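PDB 3R3H: O-methyltransferase, SAM-dependent from Legionella pneumophila subsp. pneumophila, which probably transfers a methyl group from S-adenosylmethionine to a hydroxyl oxygen of a substrate. Local coordinates for residues 11-14 / 15-19; 47-50 / 51-54. One frame throughout, in Å; residues are numbered along the deposited sequence.

Contact 1. Residues 11-14 / 15-19; sequences ELYK and YLLDI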
# COMPACT_ATOMS: atom_id res chain seq x y z
N GLU A 11 19.52 -9.74 -1.74
CA GLU A 11 19.18 -10.86 -2.60
C GLU A 11 17.68 -10.97 -2.82
O GLU A 11 17.23 -11.30 -3.90
CB GLU A 11 19.70 -12.18 -2.02
CG GLU A 11 21.21 -12.26 -1.90
CD GLU A 11 21.73 -11.71 -0.59
OE1 GLU A 11 21.51 -10.51 -0.32
OE2 GLU A 11 22.36 -12.48 0.17
N LEU A 12 16.91 -10.70 -1.77
CA LEU A 12 15.45 -10.78 -1.85
C LEU A 12 14.87 -9.56 -2.55
O LEU A 12 13.88 -9.65 -3.28
CB LEU A 12 14.87 -10.92 -0.44
CG LEU A 12 13.37 -11.21 -0.32
CD1 LEU A 12 12.99 -12.48 -1.09
CD2 LEU A 12 13.04 -11.35 1.16
N TYR A 13 15.49 -8.41 -2.32
CA TYR A 13 15.06 -7.16 -2.93
C TYR A 13 15.25 -7.34 -4.42
O TYR A 13 14.47 -6.84 -5.23
CB TYR A 13 15.91 -6.00 -2.43
CG TYR A 13 15.55 -4.67 -3.03
CD1 TYR A 13 14.30 -4.09 -2.76
CD2 TYR A 13 16.44 -3.99 -3.85
CE1 TYR A 13 13.96 -2.85 -3.30
CE2 TYR A 13 16.11 -2.75 -4.39
CZ TYR A 13 14.86 -2.18 -4.12
OH TYR A 13 14.52 -0.97 -4.65
N LYS A 14 16.31 -8.05 -4.78
CA LYS A 14 16.64 -8.36 -6.17
C LYS A 14 15.49 -9.16 -6.78
O LYS A 14 15.08 -8.90 -7.92
CB LYS A 14 17.92 -9.20 -6.22
CG LYS A 14 19.04 -8.65 -7.10
CD LYS A 14 19.97 -7.70 -6.31
CE LYS A 14 19.33 -6.35 -5.97
NZ LYS A 14 20.25 -5.46 -5.19
N TYR A 15 14.98 -10.12 -6.01
CA TYR A 15 13.88 -11.00 -6.41
C TYR A 15 12.59 -10.18 -6.56
O TYR A 15 11.88 -10.28 -7.56
CB TYR A 15 13.69 -12.10 -5.36
CG TYR A 15 12.66 -13.16 -5.71
CD1 TYR A 15 12.79 -13.95 -6.86
CD2 TYR A 15 11.53 -13.37 -4.91
CE1 TYR A 15 11.84 -14.91 -7.20
CE2 TYR A 15 10.57 -14.34 -5.24
CZ TYR A 15 10.73 -15.10 -6.39
OH TYR A 15 9.78 -16.03 -6.73
N LEU A 16 12.30 -9.39 -5.53
CA LEU A 16 11.11 -8.54 -5.52
C LEU A 16 11.06 -7.77 -6.82
O LEU A 16 10.10 -7.85 -7.60
CB LEU A 16 11.19 -7.58 -4.33
CG LEU A 16 10.05 -6.59 -4.08
CD1 LEU A 16 10.11 -6.12 -2.64
CD2 LEU A 16 10.13 -5.41 -5.04
N LEU A 17 12.12 -7.02 -7.07
CA LEU A 17 12.26 -6.21 -8.27
C LEU A 17 12.02 -7.03 -9.55
O LEU A 17 11.25 -6.62 -10.42
CB LEU A 17 13.67 -5.61 -8.29
CG LEU A 17 13.94 -4.14 -7.94
CD1 LEU A 17 12.94 -3.54 -6.98
CD2 LEU A 17 15.36 -4.08 -7.36
N ASP A 18 12.68 -8.18 -9.63
CA ASP A 18 12.59 -9.07 -10.79
C ASP A 18 11.16 -9.46 -11.15
O ASP A 18 10.74 -9.33 -12.32
CB ASP A 18 13.39 -10.33 -10.52
CG ASP A 18 13.43 -11.24 -11.73
OD1 ASP A 18 13.49 -12.48 -11.55
OD2 ASP A 18 13.41 -10.71 -12.87
N ILE A 19 10.41 -9.94 -10.16
CA ILE A 19 9.04 -10.38 -10.39
C ILE A 19 7.98 -9.28 -10.45
O ILE A 19 6.88 -9.52 -10.93
CB ILE A 19 8.61 -11.41 -9.31
CG1 ILE A 19 8.53 -10.71 -7.95
CG2 ILE A 19 9.61 -12.57 -9.26
CD1 ILE A 19 7.87 -11.56 -6.87
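Leu17 reaches back one helical turn and lays its two methyl groups against the ring of Tyr13. The pair stands four residues apart on helix 10-20. Leu17 CB lies 3.4 Å from Tyr13 O, the carbonyl oxygen that accepts the backbone bond from Leu17 N. CG stays near the same oxygen. Beyond CG the side chain forks over the ring. Leu17 CD1 sits over one face of Tyr13, 4.1 Å from the ring centroid and 27° off the normal, which makes a CH-pi contact. Its closest ring atom is Tyr13 CZ, and the phenol oxygen is also within touch. CD2 goes to the CE2 side of the ring. With Tyr13 CG anti to the backbone N (chi1 180°), the ring lies where Leu17, one turn on, can reach its face.

A second, looser pair lies elsewhere on the helix. Leu12 CD1 approaches Tyr15 CD2 at 4.2 Å, obliquely to the ring. Ile19 CG2 lies above one face of that ring, offset toward its rim. The backbone beneath is regular alpha-helix. Leu16 N to Leu12 O is 2.8 Å, and Leu17 N to Tyr13 O is 3.0 Å with a nearly straight N-H at 172°.

The hydroxyl of Tyr13 is hydrogen-bonded to Glu47, and its ring also meets His5 of the second subunit. Tyr15 OH bonds to Asn194 of the second subunit, and Asp18 forms a salt bridge with Lys198 there. Helix 10-20 therefore lies at the dimer interface: Tyr13, Leu16 and Leu17 pack on the start of helix 46-59, while Leu12, Tyr15, Leu16 and Ile19 rest on the second subunit.

Contact 2. Residues 47-50 / 51-54; sequences EQAQ and FMQM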
# COMPACT_ATOMS: atom_id res chain seq x y z
N GLU A 47 10.01 0.51 -6.84
CA GLU A 47 8.72 -0.11 -6.49
C GLU A 47 7.85 0.80 -5.64
O GLU A 47 6.63 0.61 -5.55
CB GLU A 47 8.94 -1.44 -5.77
CG GLU A 47 10.37 -1.70 -5.35
CD GLU A 47 10.81 -0.76 -4.26
OE1 GLU A 47 12.03 -0.69 -3.98
OE2 GLU A 47 9.94 -0.09 -3.69
N GLN A 48 8.50 1.79 -5.02
CA GLN A 48 7.79 2.75 -4.20
C GLN A 48 6.96 3.56 -5.15
O GLN A 48 5.81 3.89 -4.88
CB GLN A 48 8.77 3.67 -3.48
CG GLN A 48 8.71 3.55 -1.98
CD GLN A 48 9.02 2.12 -1.54
OE1 GLN A 48 10.18 1.71 -1.53
NE2 GLN A 48 7.98 1.37 -1.19
N ALA A 49 7.58 3.87 -6.29
CA ALA A 49 6.95 4.67 -7.32
C ALA A 49 5.88 3.85 -8.03
O ALA A 49 4.82 4.36 -8.38
CB ALA A 49 7.99 5.15 -8.31
N GLN A 50 6.16 2.57 -8.25
CA GLN A 50 5.21 1.73 -8.92
C GLN A 50 3.99 1.52 -8.02
O GLN A 50 2.87 1.32 -8.50
CB GLN A 50 5.86 0.40 -9.28
CG GLN A 50 4.91 -0.58 -9.92
CD GLN A 50 5.62 -1.64 -10.75
OE1 GLN A 50 5.06 -2.71 -11.01
NE2 GLN A 50 6.84 -1.33 -11.18
N PHE A 51 4.21 1.58 -6.70
CA PHE A 51 3.13 1.43 -5.75
C PHE A 51 2.28 2.68 -5.82
O PHE A 51 1.06 2.60 -5.76
CB PHE A 51 3.67 1.26 -4.32
CG PHE A 51 2.60 1.29 -3.26
CD1 PHE A 51 2.66 2.20 -2.21
CD2 PHE A 51 1.51 0.42 -3.32
CE1 PHE A 51 1.65 2.25 -1.23
CE2 PHE A 51 0.49 0.47 -2.34
CZ PHE A 51 0.57 1.39 -1.30
N MET A 52 2.93 3.84 -5.95
CA MET A 52 2.25 5.13 -6.04
C MET A 52 1.49 5.28 -7.36
O MET A 52 0.62 6.15 -7.51
CB MET A 52 3.25 6.28 -5.87
CG MET A 52 3.93 6.33 -4.48
SD MET A 52 4.82 7.88 -4.17
CE MET A 52 6.15 7.70 -5.32
N GLN A 53 1.84 4.44 -8.32
CA GLN A 53 1.18 4.43 -9.63
C GLN A 53 -0.13 3.67 -9.44
O GLN A 53 -1.17 4.03 -9.99
CB GLN A 53 2.04 3.69 -10.66
CG GLN A 53 3.23 4.45 -11.17
CD GLN A 53 3.87 3.74 -12.33
OE1 GLN A 53 4.27 4.38 -13.31
NE2 GLN A 53 3.96 2.42 -12.25
N MET A 54 -0.04 2.59 -8.67
CA MET A 54 -1.20 1.77 -8.35
C MET A 54 -2.18 2.73 -7.65
O MET A 54 -3.36 2.81 -8.02
CB MET A 54 -0.77 0.65 -7.39
CG MET A 54 -1.89 -0.23 -6.88
SD MET A 54 -2.14 -1.70 -7.84
CE MET A 54 -3.28 -1.09 -9.04
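Met52 and Ala49 meet on one side of helix 46-59, which leads into the first strand, 63-68, of the Rossmann-like methyltransferase sheet. Met52 CE lies 4.3 Å from Ala49 CB. The contact joins successive turns of the helix, and all eight residues are buried. Its main work is done by backbone donors and acceptors.

Phe51 N is held chiefly by Glu47 O at 2.8 Å. The donor stands above that carbonyl plane, 40° out of it, and the N-H angle is 137°. A weak second bond runs from the same N to Gln48 O. Gln48 O thus serves two donors, because Met52 N also bonds to it at 3.1 Å. Gln50 O is shared in the same way. Met54 N gives it the straighter bond, at 3.2 Å, and Gln53 N adds a weak one. Gln53 N has another weak bond, to Ala49 O at 3.0 Å.

Among the side chains, Glu47 OE1 has Tyr13 as its partner. The aliphatic part of Gln53 folds back over the preceding turn, with its CG near Ala49 O. The helix is enclosed on several sides. Met52 and Gln53 touch helix 73-80, while Gln50, Phe51 and Met54 reach the second subunit.

Met52 curls back along the preceding turn. Its CG sits beside the backbone N, chi1 -64°. From there the chain runs extended to SD and bends at chi3. This brings Met52 CE to 3.7 Å from Ala49 CA.

In the fold
From the N terminus the chain first forms helix 10-20, which carries contact 1. It then passes through helix 25-32 and a loop into helix 46-59, which carries contact 2. Each contact links neighbouring turns of a single helix and closes no long loop. The two follow in series and neither nest nor cross. The centres of contact 1 and contact 2 are about 15 Å apart. They join directly at one place, where Tyr13 OH lies 2.6 Å from Glu47 OE1, a probable hydrogen bond, and Leu16 and Leu17 pack on Glu47 CG. This ties the N-terminal helix to the helix that precedes strand 63-68. Both contacts also touch the second subunit.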